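Local coordinates for type IV pilin protein (Neisseria meningitidis, PDB 5V0M) that is a non-core minor pilin, PilV, that probably joins type IV pili as a minor subunit and has a part in cell adhesion, at residues Y36-L41 / V49-V54; A63-T68 / T74-L79. All blocks are in the same frame, centred on the assembly; numbering follows the deposited sequence.

Contact 1 (Y36-L41 / V49-V54); sequences YDKNKL and VTLSKV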
ATOM      1  N   TYR A  36       8.898   9.882  10.949  1.00 16.19           N
ATOM      2  CA  TYR A  36       8.198   8.612  11.122  1.00 16.44           C
ATOM      3  C   TYR A  36       9.135   7.415  10.960  1.00 19.15           C
ATOM      4  O   TYR A  36       9.947   7.363  10.029  1.00 19.18           O
ATOM      5  CB  TYR A  36       7.066   8.525  10.102  1.00 17.79           C
ATOM      6  CG  TYR A  36       6.199   7.316  10.310  1.00 13.34           C
ATOM      7  CD1 TYR A  36       5.285   7.301  11.331  1.00 15.34           C
ATOM      8  CD2 TYR A  36       6.298   6.186   9.492  1.00 14.55           C
ATOM      9  CE1 TYR A  36       4.485   6.230  11.564  1.00 18.42           C
ATOM     10  CE2 TYR A  36       5.497   5.095   9.717  1.00 18.10           C
ATOM     11  CZ  TYR A  36       4.588   5.118  10.760  1.00 15.02           C
ATOM     12  OH  TYR A  36       3.778   4.022  10.996  1.00 31.58           O
ATOM     13  N   ASP A  37       9.013   6.451  11.876  1.00 15.15           N
ATOM     14  CA  ASP A  37       9.804   5.218  11.866  1.00 17.07           C
ATOM     15  C   ASP A  37       9.164   4.266  10.863  1.00 11.74           C
ATOM     16  O   ASP A  37       8.130   3.658  11.139  1.00 17.29           O
ATOM     17  CB  ASP A  37       9.818   4.603  13.263  1.00 13.67           C
ATOM     18  CG  ASP A  37      10.628   3.335  13.344  1.00 17.68           C
ATOM     19  OD1 ASP A  37      10.829   2.856  14.490  1.00 26.89           O
ATOM     20  OD2 ASP A  37      11.071   2.819  12.296  1.00 20.12           O
ATOM     21  N   LYS A  38       9.800   4.135   9.702  1.00 12.85           N
ATOM     22  CA  LYS A  38       9.281   3.239   8.672  1.00 14.04           C
ATOM     23  C   LYS A  38       9.151   1.797   9.147  1.00 21.48           C
ATOM     24  O   LYS A  38       8.384   1.027   8.559  1.00 20.34           O
ATOM     25  CB  LYS A  38      10.192   3.295   7.452  1.00 16.36           C
ATOM     26  CG  LYS A  38      10.323   4.656   6.809  1.00 24.72           C
ATOM     27  CD  LYS A  38      11.365   4.634   5.692  1.00 23.43           C
ATOM     28  CE  LYS A  38      11.403   5.956   4.948  1.00 33.89           C
ATOM     29  NZ  LYS A  38      11.583   7.104   5.877  1.00 46.43           N
ATOM     30  N   ASN A  39       9.853   1.401  10.203  1.00 17.60           N
ATOM     31  CA  ASN A  39       9.688   0.029  10.666  1.00 18.96           C
ATOM     32  C   ASN A  39       8.292  -0.253  11.191  1.00 32.45           C
ATOM     33  O   ASN A  39       7.951  -1.426  11.374  1.00 29.47           O
ATOM     34  CB  ASN A  39      10.726  -0.306  11.738  1.00 39.06           C
ATOM     35  CG  ASN A  39      12.073  -0.676  11.148  1.00 44.49           C
ATOM     36  OD1 ASN A  39      12.333  -0.454   9.961  1.00 58.25           O
ATOM     37  ND2 ASN A  39      12.937  -1.257  11.974  1.00 59.33           N
ATOM     38  N   LYS A  40       7.474   0.775  11.411  1.00 19.63           N
ATOM     39  CA  LYS A  40       6.177   0.606  12.050  1.00 25.29           C
ATOM     40  C   LYS A  40       5.036   0.338  11.062  1.00 21.04           C
ATOM     41  O   LYS A  40       3.872   0.262  11.481  1.00 30.17           O
ATOM     42  CB  LYS A  40       5.862   1.823  12.910  1.00 17.99           C
ATOM     43  CG  LYS A  40       6.743   1.944  14.140  1.00 26.25           C
ATOM     44  CD  LYS A  40       6.265   3.061  15.042  1.00 31.80           C
ATOM     45  CE  LYS A  40       7.071   3.118  16.333  1.00 41.24           C
ATOM     46  NZ  LYS A  40       6.727   4.323  17.137  1.00 51.72           N
ATOM     47  N   LEU A  41       5.333   0.166   9.780  1.00 11.91           N
ATOM     48  CA  LEU A  41       4.282  -0.071   8.802  1.00 12.18           C
ATOM     49  C   LEU A  41       3.691  -1.462   8.973  1.00 16.40           C
ATOM     50  O   LEU A  41       4.418  -2.449   9.143  1.00 17.21           O
ATOM     51  CB  LEU A  41       4.871   0.023   7.407  1.00 10.33           C
ATOM     52  CG  LEU A  41       5.343   1.410   6.988  1.00 10.62           C
ATOM     53  CD1 LEU A  41       6.086   1.324   5.670  1.00 13.32           C
ATOM     54  CD2 LEU A  41       4.184   2.395   6.876  1.00 11.54           C
ATOM     55  N   VAL A  49       4.675  -3.971   2.250  1.00  7.06           N
ATOM     56  CA  VAL A  49       4.296  -2.563   2.258  1.00  7.48           C
ATOM     57  C   VAL A  49       5.491  -1.712   2.659  1.00  7.85           C
ATOM     58  O   VAL A  49       6.116  -1.958   3.699  1.00  9.51           O
ATOM     59  CB  VAL A  49       3.095  -2.331   3.195  1.00  7.86           C
ATOM     60  CG1 VAL A  49       2.752  -0.867   3.284  1.00 10.01           C
ATOM     61  CG2 VAL A  49       1.883  -3.150   2.722  1.00 11.72           C
ATOM     62  N   THR A  50       5.784  -0.685   1.863  1.00  6.16           N
ATOM     63  CA  THR A  50       6.876   0.237   2.129  1.00  6.90           C
ATOM     64  C   THR A  50       6.398   1.652   1.860  1.00  8.66           C
ATOM     65  O   THR A  50       5.339   1.873   1.273  1.00  8.75           O
ATOM     66  CB  THR A  50       8.055  -0.080   1.211  1.00  8.35           C
ATOM     67  OG1 THR A  50       7.616   0.007  -0.150  1.00 10.76           O
ATOM     68  CG2 THR A  50       8.614  -1.468   1.487  1.00 13.00           C
ATOM     69  N   LEU A  51       7.166   2.621   2.325  1.00  9.32           N
ATOM     70  CA  LEU A  51       6.991   4.008   1.926  1.00  8.64           C
ATOM     71  C   LEU A  51       7.920   4.265   0.763  1.00 10.36           C
ATOM     72  O   LEU A  51       9.139   4.350   0.945  1.00 13.59           O
ATOM     73  CB  LEU A  51       7.314   4.927   3.091  1.00 10.56           C
ATOM     74  CG  LEU A  51       6.160   5.032   4.076  1.00 11.37           C
ATOM     75  CD1 LEU A  51       6.657   5.442   5.468  1.00 15.58           C
ATOM     76  CD2 LEU A  51       5.121   6.039   3.566  1.00  9.16           C
ATOM     77  N   SER A  52       7.350   4.403  -0.427  1.00 10.33           N
ATOM     78  CA  SER A  52       8.149   4.661  -1.609  1.00 11.94           C
ATOM     79  C   SER A  52       8.561   6.117  -1.703  1.00 11.68           C
ATOM     80  O   SER A  52       9.567   6.426  -2.357  1.00 15.90           O
ATOM     81  CB  SER A  52       7.363   4.246  -2.853  1.00 13.83           C
ATOM     82  OG  SER A  52       6.106   4.901  -2.859  1.00 14.10           O
ATOM     83  N   LYS A  53       7.789   7.020  -1.094  1.00 10.66           N
ATOM     84  CA  LYS A  53       8.089   8.443  -1.071  1.00 13.31           C
ATOM     85  C   LYS A  53       7.702   8.985   0.291  1.00 10.71           C
ATOM     86  O   LYS A  53       6.612   8.696   0.785  1.00 10.25           O
ATOM     87  CB  LYS A  53       7.286   9.186  -2.136  1.00 12.15           C
ATOM     88  CG  LYS A  53       7.566   8.711  -3.560  1.00 19.40           C
ATOM     89  CD  LYS A  53       6.737   9.457  -4.608  1.00 28.97           C
ATOM     90  CE  LYS A  53       7.063  10.948  -4.615  1.00 47.38           C
ATOM     91  NZ  LYS A  53       6.535  11.647  -5.823  1.00 50.16           N
ATOM     92  N   VAL A  54       8.592   9.784   0.885  1.00 12.02           N
ATOM     93  CA  VAL A  54       8.322  10.502   2.126  1.00 11.91           C
ATOM     94  C   VAL A  54       8.906  11.894   2.003  1.00 12.34           C
ATOM     95  O   VAL A  54      10.092  12.048   1.693  1.00 18.15           O
ATOM     96  CB  VAL A  54       8.938   9.816   3.360  1.00 14.19           C
ATOM     97  CG1 VAL A  54       8.657  10.641   4.625  1.00 18.85           C
ATOM     98  CG2 VAL A  54       8.407   8.407   3.505  1.00 15.30           C
TER
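Leu41 and Leu51 meet at an oblique angle, and each buries about 77 Å² against the opposite segment, together over half of the 278 Å² buried between 36-41 and 49-54. The CD1 branch of Leu41 does most of the touching: it lies 4.0 Å from Leu51 CG and also presses on the strand backbone, 3.7 Å from Leu51 N and 3.8 Å from Thr50 CA. With CG of Leu41 anti to the carbonyl carbon (chi1 -67°), CD1 reaches the strand backbone, while CD2 approaches the CD1 methyl of Leu51. That same Leu51 methyl is shared with two further residues. The Tyr36 side chain crosses Leu51 at about a right angle, its CD2 being 4.1 Å from Leu51 CD1, while the methylene CG of Lys38 comes to 4.0 Å from Leu51 CD1. In the pilin fold a long N-terminal helix packs against an antiparallel sheet, and here the loop between the two folds over edge strand 47-54: Leu51 also touches Met23 of helix 3-30, and Tyr36 sets its ring edge-to-face with Tyr26. No hydrogen bond crosses between the segments; they meet by van der Waals contact, mostly between apolar groups. Within 36-41, Asp37 OD2 accepts from Asn39 N at 2.8 Å, met from above the carboxylate plane, in an Asx turn at the start of the 3-10 segment 38-40. Beyond Leu51 comes a classic beta bulge, Ser52 and Lys53 both facing Thr60. Val54 then points back toward the loop, and Lys38 runs past it in the opposite direction, bringing Lys38 CE to 4.1 Å from Val54 CG2.

Contact 2 (A63-T68 / T74-L79); sequences ADPNPT and TCVVTL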
ATOM      1  N   ALA A  63       2.593  -1.213  -2.065  1.00  7.11           N
ATOM      2  CA  ALA A  63       2.429  -2.639  -1.783  1.00  6.57           C
ATOM      3  C   ALA A  63       2.935  -3.412  -2.990  1.00  6.67           C
ATOM      4  O   ALA A  63       2.340  -3.341  -4.075  1.00  8.44           O
ATOM      5  CB  ALA A  63       0.963  -2.963  -1.517  1.00  7.53           C
ATOM      6  N   ASP A  64       4.056  -4.151  -2.810  1.00  4.73           N
ATOM      7  CA  ASP A  64       4.618  -5.001  -3.839  1.00  6.05           C
ATOM      8  C   ASP A  64       4.256  -6.445  -3.532  1.00  7.33           C
ATOM      9  O   ASP A  64       4.380  -6.871  -2.374  1.00  6.53           O
ATOM     10  CB  ASP A  64       6.144  -4.877  -3.865  1.00  7.75           C
ATOM     11  CG  ASP A  64       6.620  -3.567  -4.494  1.00 10.01           C
ATOM     12  OD1 ASP A  64       6.711  -3.532  -5.744  1.00 12.71           O
ATOM     13  OD2 ASP A  64       6.865  -2.598  -3.756  1.00 14.32           O
ATOM     14  N   PRO A  65       3.823  -7.237  -4.506  1.00  6.09           N
ATOM     15  CA  PRO A  65       3.437  -8.618  -4.220  1.00  6.66           C
ATOM     16  C   PRO A  65       4.589  -9.440  -3.662  1.00  6.45           C
ATOM     17  O   PRO A  65       5.739  -9.335  -4.088  1.00  8.55           O
ATOM     18  CB  PRO A  65       2.943  -9.160  -5.574  1.00  7.57           C
ATOM     19  CG  PRO A  65       3.372  -8.195  -6.585  1.00 13.37           C
ATOM     20  CD  PRO A  65       3.585  -6.880  -5.906  1.00  6.78           C
ATOM     21  N   ASN A  66       4.248 -10.298  -2.716  1.00  6.67           N
ATOM     22  CA  ASN A  66       5.226 -11.181  -2.105  1.00  7.27           C
ATOM     23  C   ASN A  66       5.269 -12.467  -2.918  1.00  6.68           C
ATOM     24  O   ASN A  66       4.279 -13.195  -2.933  1.00  6.69           O
ATOM     25  CB  ASN A  66       4.783 -11.475  -0.687  1.00  7.35           C
ATOM     26  CG  ASN A  66       5.714 -12.376   0.038  1.00 10.87           C
ATOM     27  OD1 ASN A  66       6.335 -13.257  -0.551  1.00 14.18           O
ATOM     28  ND2 ASN A  66       5.788 -12.196   1.348  1.00 14.22           N
ATOM     29  N   PRO A  67       6.365 -12.780  -3.616  1.00  6.88           N
ATOM     30  CA  PRO A  67       6.356 -13.985  -4.453  1.00  9.36           C
ATOM     31  C   PRO A  67       6.359 -15.301  -3.693  1.00  7.32           C
ATOM     32  O   PRO A  67       6.050 -16.330  -4.300  1.00  9.25           O
ATOM     33  CB  PRO A  67       7.620 -13.872  -5.319  1.00 10.08           C
ATOM     34  CG  PRO A  67       8.170 -12.592  -5.072  1.00 13.14           C
ATOM     35  CD  PRO A  67       7.561 -11.964  -3.834  1.00  7.46           C
ATOM     36  N   THR A  68       6.684 -15.307  -2.411  1.00  6.77           N
ATOM     37  CA  THR A  68       6.586 -16.556  -1.659  1.00  7.66           C
ATOM     38  C   THR A  68       5.142 -17.013  -1.532  1.00  6.83           C
ATOM     39  O   THR A  68       4.830 -18.182  -1.756  1.00  8.31           O
ATOM     40  CB  THR A  68       7.205 -16.383  -0.285  1.00  7.54           C
ATOM     41  OG1 THR A  68       8.625 -16.176  -0.414  1.00 11.08           O
ATOM     42  CG2 THR A  68       6.970 -17.609   0.598  1.00 12.64           C
ATOM     43  N   THR A  74       1.325  -9.603 -10.127  1.00  7.42           N
ATOM     44  CA  THR A  74       2.234  -8.535 -10.509  1.00  8.45           C
ATOM     45  C   THR A  74       1.727  -7.145 -10.170  1.00  7.80           C
ATOM     46  O   THR A  74       2.454  -6.167 -10.378  1.00  8.16           O
ATOM     47  CB  THR A  74       2.593  -8.593 -12.007  1.00  8.78           C
ATOM     48  OG1 THR A  74       1.518  -8.105 -12.808  1.00  8.42           O
ATOM     49  CG2 THR A  74       2.991  -9.993 -12.445  1.00 12.64           C
ATOM     50  N   CYS A  75       0.517  -7.014  -9.669  1.00  5.78           N
ATOM     51  CA  CYS A  75      -0.013  -5.686  -9.408  1.00  6.00           C
ATOM     52  C   CYS A  75       0.668  -5.048  -8.217  1.00  6.34           C
ATOM     53  O   CYS A  75       0.717  -5.614  -7.116  1.00  8.70           O
ATOM     54  CB  CYS A  75      -1.516  -5.733  -9.185  1.00  6.90           C
ATOM     55  SG  CYS A  75      -2.405  -6.133 -10.725  1.00  8.76           S
ATOM     56  N   VAL A  76       1.165  -3.843  -8.434  1.00  5.96           N
ATOM     57  CA  VAL A  76       1.719  -3.008  -7.381  1.00  7.73           C
ATOM     58  C   VAL A  76       0.695  -1.939  -7.063  1.00  7.73           C
ATOM     59  O   VAL A  76       0.223  -1.239  -7.968  1.00  8.50           O
ATOM     60  CB  VAL A  76       3.036  -2.376  -7.843  1.00  7.53           C
ATOM     61  CG1 VAL A  76       3.575  -1.417  -6.805  1.00  8.38           C
ATOM     62  CG2 VAL A  76       4.066  -3.459  -8.135  1.00  8.31           C
ATOM     63  N   VAL A  77       0.368  -1.778  -5.790  1.00  5.89           N
ATOM     64  CA  VAL A  77      -0.694  -0.879  -5.367  1.00  6.36           C
ATOM     65  C   VAL A  77      -0.061   0.265  -4.594  1.00  7.23           C
ATOM     66  O   VAL A  77       0.790   0.036  -3.723  1.00  9.05           O
ATOM     67  CB  VAL A  77      -1.735  -1.621  -4.516  1.00  7.47           C
ATOM     68  CG1 VAL A  77      -2.933  -0.709  -4.179  1.00  9.64           C
ATOM     69  CG2 VAL A  77      -2.186  -2.940  -5.189  1.00  7.90           C
ATOM     70  N   THR A  78      -0.468   1.497  -4.895  1.00  7.24           N
ATOM     71  CA  THR A  78       0.054   2.686  -4.212  1.00  6.60           C
ATOM     72  C   THR A  78      -1.079   3.498  -3.604  1.00  7.62           C
ATOM     73  O   THR A  78      -2.197   3.516  -4.109  1.00  8.09           O
ATOM     74  CB  THR A  78       0.860   3.585  -5.140  1.00  7.94           C
ATOM     75  OG1 THR A  78       0.053   4.001  -6.251  1.00 11.24           O
ATOM     76  CG2 THR A  78       2.084   2.855  -5.650  1.00 10.72           C
ATOM     77  N   LEU A  79      -0.779   4.199  -2.521  1.00  7.72           N
ATOM     78  CA  LEU A  79      -1.759   5.054  -1.860  1.00  6.56           C
ATOM     79  C   LEU A  79      -1.004   6.240  -1.298  1.00  9.22           C
ATOM     80  O   LEU A  79      -0.024   6.050  -0.571  1.00 10.04           O
ATOM     81  CB  LEU A  79      -2.457   4.338  -0.710  1.00  5.98           C
ATOM     82  CG  LEU A  79      -3.342   5.201   0.185  1.00  8.79           C
ATOM     83  CD1 LEU A  79      -4.527   5.800  -0.596  1.00 10.76           C
ATOM     84  CD2 LEU A  79      -3.865   4.419   1.351  1.00  9.12           C
TER
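Ala63 and Val77 form an antiparallel hydrogen-bonded pair in the beta hairpin of strands 59-65 and 76-80; the axes of 63-65 and 76-79 run at 172°, 5.0 Å apart. Two backbone bonds define the pair: Ala63 N to Val77 O at 2.7 Å, nearly straight with an N-H...O angle of 168°, and the return bond from Val77 N to Ala63 O at 3.0 Å. Ala63 O also receives a CA-H...O contact from Val76 CA at 3.4 Å.

Among apolar contacts, Ala63 and Val77 share the face covered by helix 3-30, where they touch Val12 and Leu16 respectively. The Pro65 ring meets Val76 at about a right angle, its CD 4.1 Å from Val76 CG2.

A carboxylate also meets a methyl. Asp64 CB points away from 74-79, but with CG anti to the carbonyl carbon (chi1 -75°) the side chain runs alongside Val76 in the same direction, Asp64 OD1 3.6 Å from Val76 CG2; Asp64 OD2 is hydrogen-bonded to Gln62 NE2.

Covalently, Cys75, just before strand 76-80, is tied to Cys94 by a disulfide, linking this end of the hairpin to the C-terminal region. Cys75 O, buried and without a hydrogen-bonding partner in the model, sits 3.4 Å from Pro65 CD.

From the N terminus the chain runs through helix 3-30 into the loop holding 36-41. Contact 1 closes first, bringing this loop onto strand 47-54 with seven residues between its segments. Strand 59-65 follows and pairs antiparallel with 47-54; contact 2 then joins its end to strand 76-80, closing a connection of five residues. The two closures are in series, neither nesting nor crossing. Their centres are 15 Å apart and they do not touch, yet both reach the same sheet: contact 1 ties the loop after the helix to edge strand 47-54, whereas contact 2 joins the sheet's two central strands. Helix 3-30 lies against side chains of both.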